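Local coordinates for protein AcrH (Aeromonas hydrophila, PDB 3WXX) that probably serves as the cytosolic chaperone of the type III secretion translocator AopB, holding it in a complex before the translocon assembles, at residues A45-I48 / F49-L52; H57-A60 / R61-L64; R77-I80 / D81-Y85; I139-E142 / V143-K147. The protein carries 1 engineered substitution. All coordinates share one frame; numbering follows the deposited sequence.

Contact 1: A45-I48 / F49-L52; sequences AHKI and FQAL
The imidazole of H46 has Q50 over one face. Q50 CG stands 4.0 Å from the centroid of the H46 ring in a CH-pi contact, displaced toward the rim. The Q50 amide crosses the ring at a slant, its CD nearest H46 CE1 at 3.4 Å, with the planes 29° apart. H46 reaches this place because its CG is anti to the backbone N (chi1 -174°). The ring of F49 meets the carbonyl of A45 obliquely, with F49 CD2 3.3 Å from A45 O. Both pairs are i to i+4 neighbours on helix 42-55, one of the antiparallel helices of a TPR-like array, the fold of class II type III secretion chaperones. The helix bonds run alongside: F49 N to A45 O at 2.9 Å, and likewise Q50 N to H46 O and L52 N to I48 O. On another side of the helix I48 and L52 lie alongside each other, pointing the same way, with I48 CG2 4.1 Å from L52 CD1. Their side chains also touch L29 on helix 23-38. Q50 NE2 donates to V151 O of the AopB chain, while Q50 OE1 stays by H46. K47 NZ forms a salt bridge with D43.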
ATOM      1  N   ALA A  45     -16.560  -0.295   2.806  1.00 54.01           N
ATOM      2  CA  ALA A  45     -15.613   0.791   2.514  1.00 53.47           C
ATOM      3  C   ALA A  45     -14.212   0.207   2.248  1.00 49.72           C
ATOM      4  O   ALA A  45     -13.551   0.606   1.283  1.00 39.53           O
ATOM      5  CB  ALA A  45     -15.567   1.802   3.638  1.00 52.24           C
ATOM      6  N   HIS A  46     -13.793  -0.747   3.079  1.00 43.27           N
ATOM      7  CA  HIS A  46     -12.535  -1.437   2.835  1.00 44.20           C
ATOM      8  C   HIS A  46     -12.438  -1.976   1.413  1.00 44.35           C
ATOM      9  O   HIS A  46     -11.446  -1.760   0.748  1.00 55.39           O
ATOM     10  CB  HIS A  46     -12.308  -2.541   3.846  1.00 42.56           C
ATOM     11  CG  HIS A  46     -10.965  -3.179   3.734  1.00 47.23           C
ATOM     12  ND1 HIS A  46     -10.790  -4.441   3.229  1.00 51.73           N
ATOM     13  CD2 HIS A  46      -9.730  -2.718   4.020  1.00 51.99           C
ATOM     14  CE1 HIS A  46      -9.509  -4.735   3.218  1.00 52.41           C
ATOM     15  NE2 HIS A  46      -8.842  -3.712   3.709  1.00 49.88           N
ATOM     16  N   LYS A  47     -13.470  -2.658   0.934  1.00 49.88           N
ATOM     17  CA  LYS A  47     -13.452  -3.218  -0.419  1.00 46.95           C
ATOM     18  C   LYS A  47     -13.303  -2.146  -1.477  1.00 46.48           C
ATOM     19  O   LYS A  47     -12.629  -2.363  -2.498  1.00 47.33           O
ATOM     20  CB  LYS A  47     -14.718  -4.033  -0.697  1.00 56.51           C
ATOM     21  CG  LYS A  47     -14.738  -5.403  -0.016  1.00 64.89           C
ATOM     22  CD  LYS A  47     -16.145  -5.988   0.075  1.00 68.40           C
ATOM     23  CE  LYS A  47     -16.291  -6.938   1.261  1.00 73.39           C
ATOM     24  NZ  LYS A  47     -17.680  -6.912   1.803  1.00 79.86           N
ATOM     25  N   ILE A  48     -13.944  -1.003  -1.258  1.00 45.54           N
ATOM     26  CA  ILE A  48     -13.845   0.119  -2.193  1.00 47.52           C
ATOM     27  C   ILE A  48     -12.429   0.669  -2.217  1.00 44.67           C
ATOM     28  O   ILE A  48     -11.792   0.753  -3.280  1.00 45.60           O
ATOM     29  CB  ILE A  48     -14.875   1.221  -1.875  1.00 49.97           C
ATOM     30  CG1 ILE A  48     -16.279   0.702  -2.168  1.00 54.25           C
ATOM     31  CG2 ILE A  48     -14.655   2.479  -2.713  1.00 50.75           C
ATOM     32  CD1 ILE A  48     -17.354   1.475  -1.453  1.00 58.17           C
ATOM     33  N   PHE A  49     -11.888   0.957  -1.050  1.00 47.81           N
ATOM     34  CA  PHE A  49     -10.502   1.414  -1.009  1.00 47.11           C
ATOM     35  C   PHE A  49      -9.488   0.400  -1.582  1.00 49.09           C
ATOM     36  O   PHE A  49      -8.484   0.808  -2.188  1.00 50.53           O
ATOM     37  CB  PHE A  49     -10.140   1.900   0.380  1.00 42.75           C
ATOM     38  CG  PHE A  49     -10.717   3.245   0.674  1.00 40.30           C
ATOM     39  CD1 PHE A  49     -10.195   4.368   0.062  1.00 41.10           C
ATOM     40  CD2 PHE A  49     -11.795   3.385   1.500  1.00 39.68           C
ATOM     41  CE1 PHE A  49     -10.739   5.610   0.273  1.00 39.17           C
ATOM     42  CE2 PHE A  49     -12.344   4.631   1.729  1.00 40.41           C
ATOM     43  CZ  PHE A  49     -11.820   5.742   1.108  1.00 41.38           C
ATOM     44  N   GLN A  50      -9.752  -0.895  -1.446  1.00 43.04           N
ATOM     45  CA  GLN A  50      -8.880  -1.865  -2.078  1.00 47.82           C
ATOM     46  C   GLN A  50      -8.847  -1.673  -3.585  1.00 51.29           C
ATOM     47  O   GLN A  50      -7.818  -1.895  -4.208  1.00 55.79           O
ATOM     48  CB  GLN A  50      -9.316  -3.286  -1.786  1.00 47.94           C
ATOM     49  CG  GLN A  50      -9.106  -3.735  -0.357  1.00 54.81           C
ATOM     50  CD  GLN A  50      -9.611  -5.149  -0.154  1.00 56.87           C
ATOM     51  OE1 GLN A  50     -10.801  -5.374  -0.066  1.00 59.24           O
ATOM     52  NE2 GLN A  50      -8.701  -6.113  -0.156  1.00 57.79           N
ATOM     53  N   ALA A  51      -9.981  -1.329  -4.182  1.00 49.66           N
ATOM     54  CA  ALA A  51     -10.048  -1.179  -5.627  1.00 44.85           C
ATOM     55  C   ALA A  51      -9.329   0.058  -6.011  1.00 44.80           C
ATOM     56  O   ALA A  51      -8.548   0.071  -6.957  1.00 48.31           O
ATOM     57  CB  ALA A  51     -11.490  -1.099  -6.090  1.00 48.57           C
ATOM     58  N   LEU A  52      -9.591   1.126  -5.284  1.00 46.04           N
ATOM     59  CA  LEU A  52      -8.911   2.398  -5.565  1.00 46.50           C
ATOM     60  C   LEU A  52      -7.364   2.267  -5.501  1.00 44.78           C
ATOM     61  O   LEU A  52      -6.662   2.741  -6.392  1.00 40.04           O
ATOM     62  CB  LEU A  52      -9.380   3.461  -4.571  1.00 45.21           C
ATOM     63  CG  LEU A  52     -10.839   3.871  -4.678  1.00 48.18           C
ATOM     64  CD1 LEU A  52     -11.294   4.687  -3.491  1.00 49.02           C
ATOM     65  CD2 LEU A  52     -11.020   4.652  -5.941  1.00 48.09           C
TER

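Contact 2: H57-A60 / R61-L64; sequences HYEA and RFFL
E59 and R61 form a local salt bridge at the start of helix 60-72, where the loop after helix 42-55 turns into the helix. E59 sits at the N-cap position. Its OE1 takes a nearly straight bond from R61 NE at 2.8 Å (173°). The donor meets this oxygen nearly along its C-O axis, and the oxygen lies in the guanidinium plane. R61 NH2 adds a weak bond to the same atom. The carboxylate and guanidinium planes are 80° apart. R61 NH2 also has a salt bridge to E27, so the arginine is held by two acids. The aliphatic part of E59 rests on a phenyl ring: E59 CB is 3.7 Å from the centroid of the F62 ring, over its face. F63 presents its edge instead, with CD2 3.1 Å from E59 O. E59 O takes weak bonds from F62 N and F63 N, and L64 N to A60 O at 2.7 Å is the first full-strength one. Y58 belongs to a magnesium site seen in this protein, empty here. The arrangement is an acidic N-cap residue whose side chain pairs with the arginine two residues on, opening a helix of the TPR-like array.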
ATOM      1  N   HIS A  57      -1.955   3.314  -7.547  1.00 38.01           N
ATOM      2  CA  HIS A  57      -1.217   2.826  -6.420  1.00 43.18           C
ATOM      3  C   HIS A  57      -0.199   3.842  -5.950  1.00 39.40           C
ATOM      4  O   HIS A  57       0.750   3.497  -5.223  1.00 33.69           O
ATOM      5  CB  HIS A  57      -0.590   1.450  -6.727  1.00 43.74           C
ATOM      6  CG  HIS A  57       0.450   1.459  -7.817  1.00 47.44           C
ATOM      7  ND1 HIS A  57       0.144   1.299  -9.149  1.00 46.43           N
ATOM      8  CD2 HIS A  57       1.799   1.551  -7.763  1.00 51.33           C
ATOM      9  CE1 HIS A  57       1.250   1.294  -9.870  1.00 45.01           C
ATOM     10  NE2 HIS A  57       2.272   1.428  -9.051  1.00 50.93           N
ATOM     11  N   TYR A  58      -0.406   5.083  -6.382  1.00 41.97           N
ATOM     12  CA  TYR A  58       0.383   6.241  -5.903  1.00 47.37           C
ATOM     13  C   TYR A  58      -0.421   7.267  -5.086  1.00 48.65           C
ATOM     14  O   TYR A  58       0.191   8.111  -4.484  1.00 48.44           O
ATOM     15  CB  TYR A  58       1.139   6.930  -7.049  1.00 41.05           C
ATOM     16  CG  TYR A  58       2.075   6.010  -7.834  1.00 42.32           C
ATOM     17  CD1 TYR A  58       3.380   5.723  -7.392  1.00 43.72           C
ATOM     18  CD2 TYR A  58       1.660   5.448  -9.035  1.00 39.90           C
ATOM     19  CE1 TYR A  58       4.225   4.867  -8.133  1.00 45.49           C
ATOM     20  CE2 TYR A  58       2.476   4.621  -9.781  1.00 42.29           C
ATOM     21  CZ  TYR A  58       3.760   4.317  -9.340  1.00 46.53           C
ATOM     22  OH  TYR A  58       4.497   3.462 -10.141  1.00 46.95           O
ATOM     23  N   GLU A  59      -1.754   7.147  -5.001  1.00 54.09           N
ATOM     24  CA  GLU A  59      -2.587   8.053  -4.162  1.00 52.00           C
ATOM     25  C   GLU A  59      -2.555   7.725  -2.680  1.00 48.80           C
ATOM     26  O   GLU A  59      -3.230   6.785  -2.244  1.00 46.76           O
ATOM     27  CB  GLU A  59      -4.071   7.958  -4.521  1.00 56.30           C
ATOM     28  CG  GLU A  59      -4.550   8.864  -5.610  1.00 61.50           C
ATOM     29  CD  GLU A  59      -4.339  10.311  -5.316  1.00 55.42           C
ATOM     30  OE1 GLU A  59      -5.176  10.884  -4.625  1.00 55.57           O
ATOM     31  OE2 GLU A  59      -3.350  10.875  -5.805  1.00 69.87           O
ATOM     32  N   ALA A  60      -1.831   8.511  -1.895  1.00 45.91           N
ATOM     33  CA  ALA A  60      -1.817   8.318  -0.457  1.00 44.72           C
ATOM     34  C   ALA A  60      -3.189   8.245   0.141  1.00 45.37           C
ATOM     35  O   ALA A  60      -3.402   7.489   1.084  1.00 49.97           O
ATOM     36  CB  ALA A  60      -1.043   9.425   0.214  1.00 50.12           C
ATOM     37  N   ARG A  61      -4.138   9.040  -0.339  1.00 46.83           N
ATOM     38  CA  ARG A  61      -5.434   9.099   0.371  1.00 44.82           C
ATOM     39  C   ARG A  61      -6.252   7.823   0.196  1.00 39.48           C
ATOM     40  O   ARG A  61      -6.951   7.416   1.123  1.00 39.76           O
ATOM     41  CB  ARG A  61      -6.218  10.343   0.013  1.00 46.06           C
ATOM     42  CG  ARG A  61      -6.983  10.258  -1.271  1.00 49.91           C
ATOM     43  CD  ARG A  61      -7.426  11.622  -1.763  1.00 51.96           C
ATOM     44  NE  ARG A  61      -7.494  11.575  -3.225  1.00 57.78           N
ATOM     45  CZ  ARG A  61      -8.575  11.745  -3.976  1.00 54.83           C
ATOM     46  NH1 ARG A  61      -9.751  12.045  -3.438  1.00 66.93           N
ATOM     47  NH2 ARG A  61      -8.464  11.627  -5.290  1.00 51.64           N
ATOM     48  N   PHE A  62      -6.100   7.134  -0.923  1.00 36.03           N
ATOM     49  CA  PHE A  62      -6.671   5.756  -1.022  1.00 39.28           C
ATOM     50  C   PHE A  62      -6.044   4.837   0.035  1.00 39.80           C
ATOM     51  O   PHE A  62      -6.727   4.013   0.622  1.00 43.92           O
ATOM     52  CB  PHE A  62      -6.481   5.147  -2.420  1.00 39.03           C
ATOM     53  CG  PHE A  62      -7.054   5.990  -3.547  1.00 39.45           C
ATOM     54  CD1 PHE A  62      -7.861   7.091  -3.288  1.00 42.05           C
ATOM     55  CD2 PHE A  62      -6.787   5.669  -4.861  1.00 39.78           C
ATOM     56  CE1 PHE A  62      -8.396   7.837  -4.323  1.00 45.25           C
ATOM     57  CE2 PHE A  62      -7.309   6.428  -5.910  1.00 45.07           C
ATOM     58  CZ  PHE A  62      -8.123   7.507  -5.641  1.00 45.12           C
ATOM     59  N   PHE A  63      -4.750   5.007   0.308  1.00 39.79           N
ATOM     60  CA  PHE A  63      -4.101   4.260   1.386  1.00 38.38           C
ATOM     61  C   PHE A  63      -4.482   4.734   2.755  1.00 38.12           C
ATOM     62  O   PHE A  63      -4.584   3.952   3.669  1.00 37.56           O
ATOM     63  CB  PHE A  63      -2.589   4.207   1.162  1.00 35.08           C
ATOM     64  CG  PHE A  63      -2.252   3.408  -0.060  1.00 34.28           C
ATOM     65  CD1 PHE A  63      -2.200   1.980   0.010  1.00 33.49           C
ATOM     66  CD2 PHE A  63      -2.157   4.011  -1.283  1.00 28.65           C
ATOM     67  CE1 PHE A  63      -1.969   1.222  -1.126  1.00 29.45           C
ATOM     68  CE2 PHE A  63      -1.906   3.242  -2.426  1.00 32.22           C
ATOM     69  CZ  PHE A  63      -1.801   1.849  -2.344  1.00 28.43           C
ATOM     70  N   LEU A  64      -4.762   6.012   2.886  1.00 41.00           N
ATOM     71  CA  LEU A  64      -5.301   6.494   4.140  1.00 43.00           C
ATOM     72  C   LEU A  64      -6.669   5.831   4.388  1.00 43.38           C
ATOM     73  O   LEU A  64      -6.943   5.312   5.472  1.00 41.53           O
ATOM     74  CB  LEU A  64      -5.422   8.028   4.114  1.00 39.69           C
ATOM     75  CG  LEU A  64      -5.943   8.611   5.419  1.00 38.72           C
ATOM     76  CD1 LEU A  64      -4.963   8.389   6.551  1.00 40.93           C
ATOM     77  CD2 LEU A  64      -6.177  10.083   5.238  1.00 40.83           C
TER

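Contact 3: R77-I80 / D81-Y85; sequences RLAI and DSYSY
R77 O accepts a hydrogen bond from D81 N at 3.3 Å. The guanidinium of R77 turns elsewhere, to a salt bridge with E109. L78 comes next. Its CD2 approaches D81 OD2 at 4.0 Å, an apolar branch beside a carboxylate, with the two side chains crossing at a slant. D81 CB also lies 3.4 Å from L78 O. These residues belong to the first two-thirds of helix 76-89, in the TPR-like helical array that contacts AopB here. A79 follows. Its O takes a straight bond from Y83 N at 2.8 Å (176°), and its CB is 4.1 Å from Y83 CE2. The Y83 ring extends further, where its OH is hydrogen-bonded to Q71. I80 O has two donors, S84 N at 2.8 Å and S84 OG at 2.7 Å, which reach it from opposite faces of the carbonyl plane. The hydroxyl stands 41° out of that plane. S84 OG is turned back to the carbonyl because it sits beside its own backbone N (chi1 -62°). S84 OG is also hydrogen-bonded to S125 N of the AopB chain, and D81 OD1 to S125 OG of that chain.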
ATOM      1  N   ARG A  77      -2.750  -4.473  12.466  1.00 57.43           N
ATOM      2  CA  ARG A  77      -1.485  -4.801  11.835  1.00 55.12           C
ATOM      3  C   ARG A  77      -1.544  -4.445  10.350  1.00 50.24           C
ATOM      4  O   ARG A  77      -0.606  -3.883   9.785  1.00 48.28           O
ATOM      5  CB  ARG A  77      -1.220  -6.301  12.013  1.00 55.42           C
ATOM      6  CG  ARG A  77       0.167  -6.813  11.794  1.00 58.91           C
ATOM      7  CD  ARG A  77       1.232  -6.079  12.595  1.00 70.16           C
ATOM      8  NE  ARG A  77       1.499  -6.764  13.851  1.00 68.89           N
ATOM      9  CZ  ARG A  77       2.390  -6.345  14.747  1.00 70.26           C
ATOM     10  NH1 ARG A  77       3.085  -5.223  14.531  1.00 72.15           N
ATOM     11  NH2 ARG A  77       2.572  -7.041  15.869  1.00 69.21           N
ATOM     12  N   LEU A  78      -2.647  -4.836   9.715  1.00 50.46           N
ATOM     13  CA  LEU A  78      -2.862  -4.595   8.296  1.00 49.20           C
ATOM     14  C   LEU A  78      -3.054  -3.116   8.010  1.00 46.67           C
ATOM     15  O   LEU A  78      -2.711  -2.640   6.947  1.00 43.26           O
ATOM     16  CB  LEU A  78      -4.090  -5.358   7.806  1.00 49.93           C
ATOM     17  CG  LEU A  78      -4.078  -6.902   7.834  1.00 54.84           C
ATOM     18  CD1 LEU A  78      -5.172  -7.491   6.946  1.00 52.20           C
ATOM     19  CD2 LEU A  78      -2.726  -7.482   7.438  1.00 49.14           C
ATOM     20  N   ALA A  79      -3.611  -2.394   8.976  1.00 46.20           N
ATOM     21  CA  ALA A  79      -3.762  -0.953   8.867  1.00 43.61           C
ATOM     22  C   ALA A  79      -2.416  -0.242   8.868  1.00 40.68           C
ATOM     23  O   ALA A  79      -2.187   0.675   8.068  1.00 44.73           O
ATOM     24  CB  ALA A  79      -4.624  -0.457  10.002  1.00 45.57           C
ATOM     25  N   ILE A  80      -1.507  -0.672   9.752  1.00 41.71           N
ATOM     26  CA  ILE A  80      -0.131  -0.121   9.778  1.00 36.69           C
ATOM     27  C   ILE A  80       0.560  -0.285   8.455  1.00 37.51           C
ATOM     28  O   ILE A  80       1.243   0.616   7.993  1.00 41.55           O
ATOM     29  CB  ILE A  80       0.720  -0.772  10.844  1.00 35.98           C
ATOM     30  CG1 ILE A  80       0.191  -0.415  12.235  1.00 39.97           C
ATOM     31  CG2 ILE A  80       2.133  -0.285  10.755  1.00 34.19           C
ATOM     32  CD1 ILE A  80       0.407  -1.466  13.293  1.00 41.19           C
ATOM     33  N   ASP A  81       0.336  -1.424   7.806  1.00 42.59           N
ATOM     34  CA  ASP A  81       0.911  -1.675   6.472  1.00 39.25           C
ATOM     35  C   ASP A  81       0.426  -0.623   5.473  1.00 36.04           C
ATOM     36  O   ASP A  81       1.188  -0.109   4.718  1.00 37.46           O
ATOM     37  CB  ASP A  81       0.486  -3.048   5.929  1.00 41.41           C
ATOM     38  CG  ASP A  81       1.088  -4.222   6.666  1.00 44.94           C
ATOM     39  OD1 ASP A  81       2.184  -4.138   7.289  1.00 44.78           O
ATOM     40  OD2 ASP A  81       0.432  -5.276   6.562  1.00 51.99           O
ATOM     41  N   SER A  82      -0.867  -0.333   5.455  1.00 35.67           N
ATOM     42  CA  SER A  82      -1.440   0.667   4.541  1.00 38.40           C
ATOM     43  C   SER A  82      -1.040   2.123   4.895  1.00 36.58           C
ATOM     44  O   SER A  82      -0.688   2.928   4.025  1.00 35.30           O
ATOM     45  CB  SER A  82      -2.969   0.566   4.555  1.00 38.30           C
ATOM     46  OG  SER A  82      -3.459   1.282   3.445  1.00 44.63           O
ATOM     47  N   TYR A  83      -1.061   2.438   6.181  1.00 34.15           N
ATOM     48  CA  TYR A  83      -0.570   3.716   6.633  1.00 35.38           C
ATOM     49  C   TYR A  83       0.933   3.901   6.300  1.00 36.94           C
ATOM     50  O   TYR A  83       1.362   5.003   5.875  1.00 38.52           O
ATOM     51  CB  TYR A  83      -0.802   3.863   8.137  1.00 34.11           C
ATOM     52  CG  TYR A  83      -2.229   3.953   8.555  1.00 31.20           C
ATOM     53  CD1 TYR A  83      -3.190   4.523   7.727  1.00 31.53           C
ATOM     54  CD2 TYR A  83      -2.624   3.514   9.802  1.00 33.52           C
ATOM     55  CE1 TYR A  83      -4.522   4.638   8.128  1.00 32.36           C
ATOM     56  CE2 TYR A  83      -3.956   3.619  10.210  1.00 37.65           C
ATOM     57  CZ  TYR A  83      -4.899   4.194   9.361  1.00 34.36           C
ATOM     58  OH  TYR A  83      -6.206   4.327   9.737  1.00 34.86           O
ATOM     59  N   SER A  84       1.706   2.818   6.412  1.00 34.22           N
ATOM     60  CA  SER A  84       3.111   2.861   6.027  1.00 36.83           C
ATOM     61  C   SER A  84       3.271   3.164   4.521  1.00 37.92           C
ATOM     62  O   SER A  84       3.935   4.131   4.139  1.00 39.16           O
ATOM     63  CB  SER A  84       3.847   1.562   6.391  1.00 37.35           C
ATOM     64  OG  SER A  84       3.853   1.303   7.810  1.00 34.43           O
ATOM     65  N   TYR A  85       2.658   2.377   3.652  1.00 34.79           N
ATOM     66  CA  TYR A  85       2.785   2.685   2.226  1.00 33.03           C
ATOM     67  C   TYR A  85       2.242   4.081   1.916  1.00 32.38           C
ATOM     68  O   TYR A  85       2.828   4.801   1.173  1.00 30.86           O
ATOM     69  CB  TYR A  85       2.102   1.641   1.339  1.00 30.74           C
ATOM     70  CG  TYR A  85       2.269   1.875  -0.150  1.00 27.59           C
ATOM     71  CD1 TYR A  85       3.366   1.403  -0.809  1.00 27.60           C
ATOM     72  CD2 TYR A  85       1.329   2.555  -0.879  1.00 26.48           C
ATOM     73  CE1 TYR A  85       3.543   1.584  -2.174  1.00 28.25           C
ATOM     74  CE2 TYR A  85       1.504   2.784  -2.241  1.00 26.45           C
ATOM     75  CZ  TYR A  85       2.607   2.271  -2.903  1.00 28.10           C
ATOM     76  OH  TYR A  85       2.840   2.472  -4.302  1.00 29.01           O
TER

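Contact 4: I139-E142 / V143-K147; sequences IMLE and VVKTK
Helix 131-149, the last helix of the chain, carries this contact between successive turns. Its backbone follows the regular i to i+4 pattern. V143 N bonds to I139 O at 3.0 Å. K145 N bonds to L141 O at 2.9 Å and is almost straight (178°). V144 N and T146 N make the corresponding bonds to M140 O and E142 O.

On one side of the helix, E142 and K145 lie side by side and point the same way. E142 OE2 and K145 NZ are 3.9 Å apart, a long salt bridge that is probably weak. Bends at chi2 of E142 (-46°) and chi3 of K145 (65°) set the two charged ends on the same side, yet the gap between them stays long. The aliphatic part of the lysine also meets a leucine: K145 CD is 3.9 Å from L141 CD1, and these side chains cross. V143 supplies apolar contacts with both of its branches. Its CG2 meets I139 CG2 at 4.2 Å, and its CG1 lies 4.3 Å from CE of M140, a selenomethionine.

I139, E142, K145 and T146 lie on the surface. L141 and V144 are buried against the preceding helices. L141 touches E114 and Q121 of helix 110-126. M140 and V144 pack on F117 of that helix and on L105 of helix 95-106.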
ATOM      1  N   ILE A 139       0.270  14.623  23.202  1.00 43.42           N
ATOM      2  CA  ILE A 139      -0.281  13.970  24.381  1.00 48.26           C
ATOM      3  C   ILE A 139       0.023  12.483  24.329  1.00 50.97           C
ATOM      4  O   ILE A 139       0.526  11.927  25.303  1.00 49.33           O
ATOM      5  CB  ILE A 139      -1.798  14.165  24.533  1.00 55.62           C
ATOM      6  CG1 ILE A 139      -2.141  15.609  24.875  1.00 65.46           C
ATOM      7  CG2 ILE A 139      -2.362  13.282  25.649  1.00 56.87           C
ATOM      8  CD1 ILE A 139      -3.640  15.883  24.864  1.00 68.95           C
HETATM    9  N   MSE A 140      -0.336  11.839  23.214  1.00 52.68           N
HETATM   10  CA  MSE A 140      -0.228  10.379  23.089  1.00 52.34           C
HETATM   11  C   MSE A 140       1.209   9.974  23.163  1.00 48.59           C
HETATM   12  O   MSE A 140       1.551   8.919  23.698  1.00 46.70           O
HETATM   13  CB  MSE A 140      -0.798   9.918  21.756  1.00 54.35           C
HETATM   14  CG  MSE A 140      -2.292  10.134  21.608  1.00 48.23           C
HETATM   15 SE   MSE A 140      -3.259   9.217  23.073  1.00 65.79          SE
HETATM   16  CE  MSE A 140      -2.714   7.333  22.859  1.00 66.58           C
ATOM     17  N   LEU A 141       2.071  10.823  22.638  1.00 45.78           N
ATOM     18  CA  LEU A 141       3.493  10.627  22.822  1.00 48.68           C
ATOM     19  C   LEU A 141       3.836  10.438  24.303  1.00 55.37           C
ATOM     20  O   LEU A 141       4.463   9.438  24.654  1.00 58.22           O
ATOM     21  CB  LEU A 141       4.273  11.784  22.226  1.00 47.56           C
ATOM     22  CG  LEU A 141       5.783  11.697  22.319  1.00 49.21           C
ATOM     23  CD1 LEU A 141       6.324  10.350  21.890  1.00 51.83           C
ATOM     24  CD2 LEU A 141       6.374  12.774  21.426  1.00 53.70           C
ATOM     25  N   GLU A 142       3.377  11.354  25.164  1.00 58.91           N
ATOM     26  CA  GLU A 142       3.525  11.220  26.644  1.00 58.24           C
ATOM     27  C   GLU A 142       2.911   9.965  27.232  1.00 55.52           C
ATOM     28  O   GLU A 142       3.510   9.276  28.046  1.00 57.79           O
ATOM     29  CB  GLU A 142       2.896  12.412  27.359  1.00 61.15           C
ATOM     30  CG  GLU A 142       3.604  13.723  27.085  1.00 69.49           C
ATOM     31  CD  GLU A 142       5.102  13.581  27.206  1.00 74.61           C
ATOM     32  OE1 GLU A 142       5.548  13.049  28.259  1.00 69.48           O
ATOM     33  OE2 GLU A 142       5.792  13.945  26.219  1.00 75.55           O
ATOM     34  N   VAL A 143       1.704   9.666  26.801  1.00 52.72           N
ATOM     35  CA  VAL A 143       1.015   8.494  27.269  1.00 49.96           C
ATOM     36  C   VAL A 143       1.849   7.271  26.965  1.00 53.27           C
ATOM     37  O   VAL A 143       1.892   6.330  27.745  1.00 53.00           O
ATOM     38  CB  VAL A 143      -0.362   8.385  26.586  1.00 48.20           C
ATOM     39  CG1 VAL A 143      -1.000   7.030  26.801  1.00 44.19           C
ATOM     40  CG2 VAL A 143      -1.264   9.489  27.118  1.00 52.16           C
ATOM     41  N   VAL A 144       2.488   7.281  25.802  1.00 57.64           N
ATOM     42  CA  VAL A 144       3.243   6.126  25.359  1.00 53.94           C
ATOM     43  C   VAL A 144       4.535   6.061  26.129  1.00 53.63           C
ATOM     44  O   VAL A 144       4.844   5.029  26.667  1.00 43.80           O
ATOM     45  CB  VAL A 144       3.466   6.153  23.841  1.00 55.03           C
ATOM     46  CG1 VAL A 144       4.593   5.222  23.423  1.00 57.58           C
ATOM     47  CG2 VAL A 144       2.170   5.756  23.150  1.00 62.98           C
ATOM     48  N   LYS A 145       5.302   7.157  26.147  1.00 60.07           N
ATOM     49  CA  LYS A 145       6.549   7.228  26.936  1.00 61.36           C
ATOM     50  C   LYS A 145       6.326   6.768  28.367  1.00 61.62           C
ATOM     51  O   LYS A 145       7.133   6.058  28.907  1.00 79.41           O
ATOM     52  CB  LYS A 145       7.139   8.641  26.926  1.00 65.29           C
ATOM     53  CG  LYS A 145       7.922   8.945  25.649  1.00 79.30           C
ATOM     54  CD  LYS A 145       8.036  10.434  25.364  1.00 82.93           C
ATOM     55  CE  LYS A 145       8.857  11.187  26.411  1.00 94.04           C
ATOM     56  NZ  LYS A 145       9.333  12.478  25.850  1.00 98.96           N
ATOM     57  N   THR A 146       5.207   7.132  28.961  1.00 57.39           N
ATOM     58  CA  THR A 146       4.946   6.801  30.350  1.00 57.49           C
ATOM     59  C   THR A 146       4.511   5.322  30.501  1.00 64.97           C
ATOM     60  O   THR A 146       4.932   4.652  31.416  1.00 66.58           O
ATOM     61  CB  THR A 146       3.968   7.862  30.958  1.00 53.87           C
ATOM     62  OG1 THR A 146       4.693   9.084  31.191  1.00 57.04           O
ATOM     63  CG2 THR A 146       3.366   7.427  32.238  1.00 49.98           C
ATOM     64  N   LYS A 147       3.679   4.825  29.589  1.00 73.10           N
ATOM     65  CA  LYS A 147       3.283   3.413  29.552  1.00 70.42           C
ATOM     66  C   LYS A 147       4.528   2.541  29.300  1.00 72.57           C
ATOM     67  O   LYS A 147       4.642   1.421  29.800  1.00 58.17           O
ATOM     68  CB  LYS A 147       2.219   3.230  28.449  1.00 73.47           C
ATOM     69  CG  LYS A 147       1.394   1.951  28.493  1.00 71.86           C
ATOM     70  CD  LYS A 147       0.002   2.146  27.874  1.00 75.68           C
ATOM     71  CE  LYS A 147      -1.119   2.213  28.920  1.00 79.88           C
ATOM     72  NZ  LYS A 147      -2.395   2.829  28.437  1.00 72.18           N
TER

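How the contacts relate
Contacts 1 and 3 are buried, contact 2 is partly buried, and contact 4 has most of its touching residues exposed or partly exposed. The first three lie on successive helices, 42-55, 60-72 and 76-89, and all meet the AopB chain; contact 4 does not. Contact 2 joins its two neighbours. F62 packs on L52 and F49 of contact 1. H57 O and F63 O probably accept bonds from Y85 OH and S82 OG of contact 3. The chemistry follows position: a ring and an amide in contact 1, charge at a helix start in contact 2, a serine hydroxyl in contact 3, and a weak surface ion pair in contact 4, its centre about 33 Å from that of contact 1.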